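Local coordinates for lysozyme (Enterobacteria phage P1, PDB 1XJU), which hydrolyses the beta-1,4 linkages of host peptidoglycan as a signal-arrest-release endolysin, here in its secreted but inactive form, at residues A[67-77]-A[110-121]; A[2-10]-A[142-150]. All blocks are in the same frame, centred on the assembly; numbering follows the deposited sequence.

Interaction 2 ties the two ends of the chain together: helix 4-10 lies antiparallel to residues 142-150 of helix 137-151. Interaction 1 falls between those ends in sequence, joining the link from helix 46-67 to helix 75-88 with helices 108-114 and 118-123. The centres are about 15 Å apart, and the two contacts meet at the start of helix 75-88, where Asn76 OD1 lies 2.9 Å from Asn3 ND2, a probable hydrogen bond, and Ala77 packs on Cys150. Disulfide Cys122-Cys150 also ties helix 137-151 to the region of interaction 1. Interaction 2 lies nearer the catalytic Cys23 and the probable catalytic Glu14, whereas interaction 1 is remote from them.

Interaction 1: residues A[67-77]-A[110-121]; sequences HFRGKDMPDNA and HKWAQKGEWVNM. With SO4 (sulfate ion), chain D.
Met73 CG sits over one face of the Trp118 indole, 3.6 Å from the centroid of the six-membered ring and only 10° off the normal. This CH-pi contact is accompanied by a more distant Met-aromatic approach of Met73 SD. Pro74 CD covers the five-membered ring on the same side, while Gly116 O stands over the opposite face. Met73, extended beyond CG (chi2 -175°), carries CE to 3.6 Å from Met121 SD, and Met121 CE in turn reaches Ala77 CB. Farther along, Phe68 CD1 packs on Ala113 CB, and His110 turns its edge to the Phe68 face, planes at 85°.

At the polar edge Gln114, bent at chi2, brings NE2 back to His67 O (2.9 Å), from above the carbonyl plane. His110 ND1 is held by Glu106. Arg69 NH1 donates to Gln114 O at 3.2 Å, while its NE and NH2 both grip Asp72 OD2 side-on, fixing the guanidinium in plane with that oxygen. The arginine thus bridges the 3-10 turn at 70-72 to the end of helix 108-114, which closes at Gly116, with positive phi, in a Schellman motif.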
loop_
_atom_site.group_PDB
_atom_site.type_symbol
_atom_site.label_atom_id
_atom_site.label_comp_id
_atom_site.label_asym_id
_atom_site.label_seq_id
_atom_site.Cartn_x
_atom_site.Cartn_y
_atom_site.Cartn_z
ATOM N N HIS A 67 11.454 -0.939 -6.421
ATOM C CA HIS A 67 11.593 0.400 -5.913
ATOM C C HIS A 67 11.843 0.533 -4.414
ATOM O O HIS A 67 12.050 1.636 -3.939
ATOM C CB HIS A 67 10.423 1.271 -6.354
ATOM C CG HIS A 67 10.271 1.303 -7.818
ATOM N ND1 HIS A 67 11.259 1.762 -8.665
ATOM C CD2 HIS A 67 9.241 0.912 -8.605
ATOM C CE1 HIS A 67 10.848 1.629 -9.910
ATOM N NE2 HIS A 67 9.638 1.104 -9.898
ATOM N N PHE A 68 11.764 -0.585 -3.674
ATOM C CA PHE A 68 11.896 -0.598 -2.233
ATOM C C PHE A 68 12.871 -1.656 -1.737
ATOM O O PHE A 68 12.871 -1.995 -0.560
ATOM C CB PHE A 68 10.512 -0.736 -1.553
ATOM C CG PHE A 68 9.613 0.433 -1.805
ATOM C CD1 PHE A 68 9.498 1.429 -0.909
ATOM C CD2 PHE A 68 8.899 0.528 -2.964
ATOM C CE1 PHE A 68 8.692 2.508 -1.137
ATOM C CE2 PHE A 68 8.097 1.630 -3.231
ATOM C CZ PHE A 68 7.987 2.639 -2.324
ATOM N N ARG A 69 13.698 -2.198 -2.633
ATOM C CA ARG A 69 14.696 -3.220 -2.221
ATOM C C ARG A 69 14.048 -4.465 -1.641
ATOM O O ARG A 69 14.580 -5.105 -0.746
ATOM C CB ARG A 69 15.795 -2.644 -1.316
ATOM C CG ARG A 69 16.760 -1.738 -2.081
ATOM C CD ARG A 69 17.858 -1.226 -1.161
ATOM N NE ARG A 69 18.611 -2.365 -0.631
ATOM C CZ ARG A 69 19.388 -2.364 0.432
ATOM N NH1 ARG A 69 19.598 -1.242 1.076
ATOM N NH2 ARG A 69 19.940 -3.493 0.828
ATOM N N GLY A 70 12.873 -4.824 -2.176
ATOM C CA GLY A 70 12.110 -5.922 -1.645
ATOM C C GLY A 70 12.883 -7.210 -1.487
ATOM O O GLY A 70 12.672 -7.935 -0.555
ATOM N N LYS A 71 13.761 -7.515 -2.440
ATOM C CA LYS A 71 14.481 -8.800 -2.382
ATOM C C LYS A 71 15.395 -8.905 -1.160
ATOM O O LYS A 71 15.757 -10.007 -0.763
ATOM C CB LYS A 71 15.262 -9.004 -3.683
ATOM C CG LYS A 71 14.309 -9.219 -4.862
ATOM C CD LYS A 71 15.025 -9.359 -6.138
ATOM C CE LYS A 71 14.332 -8.446 -7.160
ATOM N NZ LYS A 71 14.865 -7.068 -7.247
ATOM N N ASP A 72 15.748 -7.764 -0.599
ATOM C CA ASP A 72 16.590 -7.700 0.584
ATOM C C ASP A 72 15.843 -7.693 1.904
ATOM O O ASP A 72 16.453 -7.815 2.965
ATOM C CB ASP A 72 17.500 -6.490 0.546
ATOM C CG ASP A 72 18.413 -6.471 -0.616
ATOM O OD1 ASP A 72 18.833 -7.568 -1.059
ATOM O OD2 ASP A 72 18.710 -5.339 -1.117
ATOM N N MET A 73 14.523 -7.548 1.859
ATOM C CA MET A 73 13.692 -7.530 3.077
ATOM C C MET A 73 13.451 -8.912 3.580
ATOM O O MET A 73 13.368 -9.829 2.775
ATOM C CB MET A 73 12.296 -6.939 2.728
ATOM C CG MET A 73 12.300 -5.527 2.365
ATOM S SD MET A 73 10.595 -4.991 2.136
ATOM C CE MET A 73 10.929 -3.402 1.320
ATOM N N PRO A 74 13.210 -9.070 4.892
ATOM C CA PRO A 74 12.590 -10.285 5.382
ATOM C C PRO A 74 11.162 -10.403 4.903
ATOM O O PRO A 74 10.557 -9.398 4.474
ATOM C CB PRO A 74 12.608 -10.113 6.899
ATOM C CG PRO A 74 13.359 -8.896 7.164
ATOM C CD PRO A 74 13.470 -8.079 5.943
ATOM N N ASP A 75 10.620 -11.604 4.958
ATOM C CA ASP A 75 9.269 -11.852 4.471
ATOM C C ASP A 75 8.213 -11.011 5.139
ATOM O O ASP A 75 7.281 -10.581 4.441
ATOM C CB ASP A 75 8.889 -13.317 4.662
ATOM C CG ASP A 75 9.438 -14.253 3.595
ATOM O OD1 ASP A 75 10.088 -13.878 2.607
ATOM O OD2 ASP A 75 9.218 -15.482 3.705
ATOM N N ASN A 76 8.271 -10.739 6.434
ATOM C CA ASN A 76 7.207 -9.978 7.039
ATOM C C ASN A 76 7.179 -8.536 6.531
ATOM O O ASN A 76 6.094 -8.059 6.133
ATOM C CB ASN A 76 7.343 -9.999 8.561
ATOM C CG ASN A 76 7.016 -11.329 9.184
ATOM O OD1 ASN A 76 6.328 -12.161 8.565
ATOM N ND2 ASN A 76 7.521 -11.558 10.399
ATOM N N ALA A 77 8.321 -7.876 6.473
ATOM C CA ALA A 77 8.359 -6.536 5.937
ATOM C C ALA A 77 7.930 -6.533 4.470
ATOM O O ALA A 77 7.173 -5.651 4.008
ATOM C CB ALA A 77 9.720 -5.923 6.103
ATOM N N HIS A 110 10.179 5.390 1.372
ATOM C CA HIS A 110 11.082 5.032 0.304
ATOM C C HIS A 110 12.553 5.293 0.666
ATOM O O HIS A 110 13.425 4.465 0.354
ATOM C CB HIS A 110 10.679 5.764 -0.987
ATOM C CG HIS A 110 11.502 5.400 -2.189
ATOM N ND1 HIS A 110 12.648 6.091 -2.558
ATOM C CD2 HIS A 110 11.343 4.438 -3.129
ATOM C CE1 HIS A 110 13.115 5.558 -3.682
ATOM N NE2 HIS A 110 12.392 4.516 -4.021
ATOM N N LYS A 111 12.805 6.414 1.282
ATOM C CA LYS A 111 14.163 6.734 1.727
ATOM C C LYS A 111 14.716 5.609 2.604
ATOM O O LYS A 111 15.845 5.173 2.423
ATOM C CB LYS A 111 14.166 8.046 2.486
ATOM C CG LYS A 111 14.084 9.231 1.579
ATOM C CD LYS A 111 14.267 10.503 2.336
ATOM C CE LYS A 111 14.068 11.726 1.451
ATOM N NZ LYS A 111 15.078 11.871 0.414
ATOM N N TRP A 112 13.941 5.191 3.595
ATOM C CA TRP A 112 14.418 4.167 4.493
ATOM C C TRP A 112 14.538 2.821 3.842
ATOM O O TRP A 112 15.488 2.081 4.117
ATOM C CB TRP A 112 13.560 4.117 5.756
ATOM C CG TRP A 112 13.688 5.309 6.631
ATOM C CD1 TRP A 112 12.699 6.111 7.038
ATOM C CD2 TRP A 112 14.880 5.798 7.259
ATOM N NE1 TRP A 112 13.181 7.086 7.897
ATOM C CE2 TRP A 112 14.519 6.890 8.061
ATOM C CE3 TRP A 112 16.209 5.391 7.275
ATOM C CZ2 TRP A 112 15.454 7.626 8.783
ATOM C CZ3 TRP A 112 17.134 6.117 8.050
ATOM C CH2 TRP A 112 16.732 7.193 8.782
ATOM N N ALA A 113 13.601 2.471 2.958
ATOM C CA ALA A 113 13.720 1.199 2.237
ATOM C C ALA A 113 15.012 1.167 1.406
ATOM O O ALA A 113 15.691 0.150 1.378
ATOM C CB ALA A 113 12.514 1.047 1.308
ATOM N N GLN A 114 15.360 2.275 0.775
ATOM C CA GLN A 114 16.556 2.308 -0.033
ATOM C C GLN A 114 17.829 2.138 0.790
ATOM O O GLN A 114 18.850 1.725 0.250
ATOM C CB GLN A 114 16.599 3.554 -0.859
ATOM C CG GLN A 114 15.572 3.572 -1.987
ATOM C CD GLN A 114 15.894 2.595 -3.053
ATOM O OE1 GLN A 114 17.068 2.418 -3.376
ATOM N NE2 GLN A 114 14.892 1.938 -3.615
ATOM N N LYS A 115 17.762 2.452 2.073
ATOM C CA LYS A 115 18.856 2.241 2.986
ATOM C C LYS A 115 18.791 0.902 3.689
ATOM O O LYS A 115 19.642 0.649 4.555
ATOM C CB LYS A 115 18.896 3.392 3.993
ATOM C CG LYS A 115 19.239 4.758 3.378
ATOM C CD LYS A 115 18.988 5.891 4.359
ATOM C CE LYS A 115 19.281 7.280 3.832
ATOM N NZ LYS A 115 19.077 8.324 4.888
ATOM N N GLY A 116 17.797 0.050 3.420
ATOM C CA GLY A 116 17.688 -1.245 4.100
ATOM C C GLY A 116 17.333 -1.116 5.561
ATOM O O GLY A 116 17.529 -2.059 6.337
ATOM N N GLU A 117 16.781 0.033 5.941
ATOM C CA GLU A 117 16.423 0.327 7.324
ATOM C C GLU A 117 14.981 -0.058 7.570
ATOM O O GLU A 117 14.089 0.798 7.557
ATOM C CB GLU A 117 16.675 1.801 7.602
ATOM C CG GLU A 117 18.153 2.199 7.550
ATOM C CD GLU A 117 18.932 1.692 8.730
ATOM O OE1 GLU A 117 18.341 1.217 9.738
ATOM O OE2 GLU A 117 20.149 1.804 8.625
ATOM N N TRP A 118 14.760 -1.336 7.720
ATOM C CA TRP A 118 13.408 -1.834 7.634
ATOM C C TRP A 118 12.557 -1.368 8.809
ATOM O O TRP A 118 11.361 -1.083 8.617
ATOM C CB TRP A 118 13.377 -3.337 7.517
ATOM C CG TRP A 118 14.300 -3.887 6.511
ATOM C CD1 TRP A 118 15.191 -4.919 6.757
ATOM C CD2 TRP A 118 14.460 -3.562 5.112
ATOM N NE1 TRP A 118 15.893 -5.198 5.629
ATOM C CE2 TRP A 118 15.465 -4.397 4.600
ATOM C CE3 TRP A 118 13.882 -2.641 4.245
ATOM C CZ2 TRP A 118 15.892 -4.324 3.276
ATOM C CZ3 TRP A 118 14.317 -2.581 2.944
ATOM C CH2 TRP A 118 15.274 -3.439 2.445
ATOM N N VAL A 119 13.091 -1.302 10.020
ATOM C CA VAL A 119 12.312 -0.783 11.124
ATOM C C VAL A 119 11.805 0.638 10.835
ATOM O O VAL A 119 10.619 0.930 10.996
ATOM C CB VAL A 119 13.086 -0.828 12.476
ATOM C CG1 VAL A 119 12.363 -0.026 13.526
ATOM C CG2 VAL A 119 13.258 -2.258 12.884
ATOM N N ASN A 120 12.699 1.495 10.391
ATOM C CA ASN A 120 12.281 2.851 10.126
ATOM C C ASN A 120 11.237 2.900 8.991
ATOM O O ASN A 120 10.267 3.689 9.027
ATOM C CB ASN A 120 13.463 3.743 9.748
ATOM C CG ASN A 120 14.459 3.908 10.872
ATOM O OD1 ASN A 120 14.106 3.716 12.061
ATOM N ND2 ASN A 120 15.682 4.385 10.532
ATOM N N MET A 121 11.462 2.097 7.967
ATOM C CA MET A 121 10.510 1.944 6.854
ATOM C C MET A 121 9.123 1.549 7.405
ATOM O O MET A 121 8.098 2.197 7.122
ATOM C CB MET A 121 11.049 0.953 5.858
ATOM C CG MET A 121 10.111 0.711 4.682
ATOM S SD MET A 121 10.586 -0.768 3.741
ATOM C CE MET A 121 10.116 -2.092 4.894
HETATM S S SO4 D . 13.769 14.974 -1.107
HETATM O O1 SO4 D . 14.187 16.129 -1.841
HETATM O O2 SO4 D . 12.984 14.097 -1.987
HETATM O O3 SO4 D . 13.020 15.378 0.074
HETATM O O4 SO4 D . 14.991 14.374 -0.593
#

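Interaction 2: residues A[2-10]-A[142-150]; sequences TNQAGLELI and RREKERQLC
The Arg142 guanidinium has Leu9 O centred over one face, 3.1 Å above its plane. The carbonyl oxygen therefore faces the flat cation instead of lying in line with an N-H, and the angles to NH1 and NH2 are too poor for hydrogen bonds. At the edge, in plane, sits a water that accepts from Arg142 NH2 (2.9 Å) and donates to Ile10 O (2.8 Å), bridging the two helices. Arg142 NE donates to Glu146 OE1, which lies 23° out of the guanidinium plane, and Arg143 takes the same carboxylate side-on, NE to OE2 at 2.7 Å and NH1 to OE1. Arg142 NE and Arg143 NH1 reach OE1 from the same face of the carboxylate, and Ser83 adds a further bond to that oxygen. This network probably favours a charged carboxylate and limits its rotation.

Helix 4-10 and the 142-150 part of helix 137-151 run antiparallel, these short axes 10.7 Å apart at 177°, with one knob-into-hole contact, the side chain of Leu9 set among Arg142, Lys145, Glu146 and Leu149. Its CD1 branch rests 3.9 Å from Glu146 CG, and CD2 leans on Lys145 CB.

One turn on, Leu149 has CG anti to the backbone N (chi1 172°), which sends both methyls across to helix 4-10: CD1 meets Ala5 CB at 3.6 Å, and CD2 lies against Gly6, where the backbone is bare of a side chain. Asn3 N-caps this helix, its OD1 accepting from Gly6 N in a nearly straight bond.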
loop_
_atom_site.group_PDB
_atom_site.type_symbol
_atom_site.label_atom_id
_atom_site.label_comp_id
_atom_site.label_asym_id
_atom_site.label_seq_id
_atom_site.Cartn_x
_atom_site.Cartn_y
_atom_site.Cartn_z
ATOM N N THR A 2 4.394 -12.910 -0.959
ATOM C CA THR A 2 3.650 -12.433 0.204
ATOM C C THR A 2 3.224 -13.635 1.042
ATOM O O THR A 2 2.670 -14.609 0.529
ATOM C CB THR A 2 2.429 -11.635 -0.234
ATOM O OG1 THR A 2 2.880 -10.516 -1.010
ATOM C CG2 THR A 2 1.690 -11.067 0.923
ATOM N N ASN A 3 3.478 -13.547 2.326
ATOM C CA ASN A 3 3.241 -14.626 3.246
ATOM C C ASN A 3 1.789 -14.669 3.731
ATOM O O ASN A 3 0.962 -13.843 3.345
ATOM C CB ASN A 3 4.277 -14.620 4.377
ATOM C CG ASN A 3 4.159 -13.444 5.300
ATOM O OD1 ASN A 3 3.161 -12.695 5.327
ATOM N ND2 ASN A 3 5.206 -13.295 6.141
ATOM N N GLN A 4 1.444 -15.671 4.549
ATOM C CA GLN A 4 0.079 -15.836 4.971
ATOM C C GLN A 4 -0.453 -14.650 5.696
ATOM O O GLN A 4 -1.607 -14.273 5.506
ATOM C CB GLN A 4 -0.056 -17.099 5.849
ATOM C CG GLN A 4 0.235 -18.338 5.117
ATOM C CD GLN A 4 -0.791 -18.561 4.076
ATOM O OE1 GLN A 4 -2.004 -18.674 4.387
ATOM N NE2 GLN A 4 -0.355 -18.531 2.810
ATOM N N ALA A 5 0.353 -14.070 6.572
ATOM C CA ALA A 5 -0.095 -12.922 7.336
ATOM C C ALA A 5 -0.382 -11.752 6.398
ATOM O O ALA A 5 -1.347 -11.018 6.586
ATOM C CB ALA A 5 0.995 -12.525 8.357
ATOM N N GLY A 6 0.480 -11.515 5.418
ATOM C CA GLY A 6 0.238 -10.441 4.458
ATOM C C GLY A 6 -1.026 -10.664 3.655
ATOM O O GLY A 6 -1.758 -9.752 3.368
ATOM N N LEU A 7 -1.234 -11.917 3.256
ATOM C CA LEU A 7 -2.412 -12.290 2.506
ATOM C C LEU A 7 -3.686 -12.142 3.303
ATOM O O LEU A 7 -4.709 -11.792 2.722
ATOM C CB LEU A 7 -2.265 -13.663 1.859
ATOM C CG LEU A 7 -1.211 -13.777 0.739
ATOM C CD1 LEU A 7 -1.038 -15.219 0.282
ATOM C CD2 LEU A 7 -1.538 -12.861 -0.437
ATOM N N GLU A 8 -3.655 -12.301 4.636
ATOM C CA GLU A 8 -4.813 -11.967 5.449
ATOM C C GLU A 8 -5.142 -10.503 5.385
ATOM O O GLU A 8 -6.300 -10.160 5.380
ATOM C CB GLU A 8 -4.637 -12.350 6.926
ATOM C CG GLU A 8 -4.623 -13.858 7.178
ATOM C CD GLU A 8 -4.512 -14.234 8.633
ATOM O OE1 GLU A 8 -4.361 -13.358 9.530
ATOM O OE2 GLU A 8 -4.548 -15.425 8.909
ATOM N N LEU A 9 -4.125 -9.634 5.367
ATOM C CA LEU A 9 -4.349 -8.226 5.311
ATOM C C LEU A 9 -4.901 -7.820 3.937
ATOM O O LEU A 9 -5.718 -6.912 3.862
ATOM C CB LEU A 9 -3.078 -7.428 5.607
ATOM C CG LEU A 9 -2.545 -7.662 7.017
ATOM C CD1 LEU A 9 -1.246 -6.930 7.201
ATOM C CD2 LEU A 9 -3.532 -7.312 8.098
ATOM N N ILE A 10 -4.365 -8.418 2.884
ATOM C CA ILE A 10 -4.849 -8.095 1.524
ATOM C C ILE A 10 -6.279 -8.600 1.293
ATOM O O ILE A 10 -7.100 -7.929 0.673
ATOM C CB ILE A 10 -3.885 -8.633 0.481
ATOM C CG1 ILE A 10 -2.569 -7.845 0.526
ATOM C CG2 ILE A 10 -4.502 -8.642 -0.921
ATOM C CD1 ILE A 10 -1.419 -8.472 -0.249
ATOM N N ARG A 142 -5.465 -0.030 8.915
ATOM C CA ARG A 142 -4.771 -0.892 7.972
ATOM C C ARG A 142 -3.280 -0.680 8.081
ATOM O O ARG A 142 -2.552 -1.678 8.131
ATOM C CB ARG A 142 -5.319 -0.601 6.583
ATOM C CG ARG A 142 -4.659 -1.330 5.465
ATOM C CD ARG A 142 -4.688 -2.824 5.596
ATOM N NE ARG A 142 -4.160 -3.462 4.343
ATOM C CZ ARG A 142 -4.858 -3.794 3.257
ATOM N NH1 ARG A 142 -6.197 -3.746 3.298
ATOM N NH2 ARG A 142 -4.276 -4.313 2.184
ATOM N N ARG A 143 -2.838 0.551 7.997
ATOM C CA ARG A 143 -1.392 0.842 8.069
ATOM C C ARG A 143 -0.785 0.354 9.373
ATOM O O ARG A 143 0.350 -0.143 9.391
ATOM C CB ARG A 143 -1.124 2.307 7.895
ATOM C CG ARG A 143 -1.452 2.884 6.507
ATOM C CD ARG A 143 -0.659 2.366 5.354
ATOM N NE ARG A 143 -1.210 1.190 4.734
ATOM C CZ ARG A 143 -2.213 1.223 3.857
ATOM N NH1 ARG A 143 -2.599 0.125 3.270
ATOM N NH2 ARG A 143 -2.832 2.373 3.604
ATOM N N GLU A 144 -1.506 0.499 10.474
ATOM C CA GLU A 144 -0.968 0.051 11.778
ATOM C C GLU A 144 -0.879 -1.439 11.844
ATOM O O GLU A 144 0.107 -2.003 12.364
ATOM C CB GLU A 144 -1.789 0.655 12.920
ATOM C CG GLU A 144 -1.676 2.173 12.963
ATOM C CD GLU A 144 -2.623 2.868 13.921
ATOM O OE1 GLU A 144 -3.507 2.177 14.455
ATOM O OE2 GLU A 144 -2.494 4.122 14.092
ATOM N N LYS A 145 -1.831 -2.153 11.301
ATOM C CA LYS A 145 -1.749 -3.582 11.257
ATOM C C LYS A 145 -0.601 -4.065 10.340
ATOM O O LYS A 145 0.160 -4.984 10.690
ATOM C CB LYS A 145 -3.059 -4.207 10.778
ATOM C CG LYS A 145 -4.177 -4.072 11.755
ATOM C CD LYS A 145 -5.459 -4.630 11.272
ATOM C CE LYS A 145 -6.537 -4.401 12.325
ATOM N NZ LYS A 145 -6.342 -5.106 13.619
ATOM N N GLU A 146 -0.422 -3.437 9.199
ATOM C CA GLU A 146 0.735 -3.732 8.379
ATOM C C GLU A 146 2.028 -3.455 9.121
ATOM O O GLU A 146 2.980 -4.269 9.018
ATOM C CB GLU A 146 0.689 -2.914 7.065
ATOM C CG GLU A 146 -0.406 -3.301 6.096
ATOM C CD GLU A 146 -0.601 -2.266 5.034
ATOM O OE1 GLU A 146 -1.485 -2.534 4.126
ATOM O OE2 GLU A 146 -0.026 -1.185 5.135
ATOM N N ARG A 147 2.113 -2.365 9.846
ATOM C CA ARG A 147 3.322 -2.021 10.585
ATOM C C ARG A 147 3.671 -3.089 11.600
ATOM O O ARG A 147 4.829 -3.458 11.718
ATOM C CB ARG A 147 3.169 -0.660 11.227
ATOM C CG ARG A 147 4.244 -0.292 12.233
ATOM C CD ARG A 147 3.977 0.997 12.956
ATOM N NE ARG A 147 2.914 0.793 13.954
ATOM C CZ ARG A 147 2.210 1.781 14.544
ATOM N NH1 ARG A 147 1.212 1.461 15.362
ATOM N NH2 ARG A 147 2.463 3.068 14.312
ATOM N N GLN A 148 2.697 -3.606 12.309
ATOM C CA GLN A 148 3.003 -4.640 13.283
ATOM C C GLN A 148 3.489 -5.905 12.632
ATOM O O GLN A 148 4.424 -6.537 13.190
ATOM C CB GLN A 148 1.824 -4.855 14.178
ATOM C CG GLN A 148 1.531 -3.594 15.061
ATOM C CD GLN A 148 2.799 -2.914 15.727
ATOM O OE1 GLN A 148 3.184 -1.791 15.352
ATOM N NE2 GLN A 148 3.436 -3.606 16.688
ATOM N N LEU A 149 2.918 -6.289 11.507
ATOM C CA LEU A 149 3.472 -7.405 10.769
ATOM C C LEU A 149 4.915 -7.126 10.340
ATOM O O LEU A 149 5.817 -7.935 10.565
ATOM C CB LEU A 149 2.626 -7.726 9.541
ATOM C CG LEU A 149 3.228 -8.752 8.599
ATOM C CD1 LEU A 149 3.466 -10.099 9.296
ATOM C CD2 LEU A 149 2.300 -8.953 7.381
ATOM N N CYS A 150 5.115 -5.955 9.754
ATOM C CA CYS A 150 6.390 -5.535 9.215
ATOM C C CYS A 150 7.500 -5.648 10.251
ATOM O O CYS A 150 8.610 -6.095 9.942
ATOM C CB CYS A 150 6.171 -4.094 8.739
ATOM S SG CYS A 150 7.417 -3.342 7.674
HETATM O O HOH W 1 -6.559 -5.172 0.649
#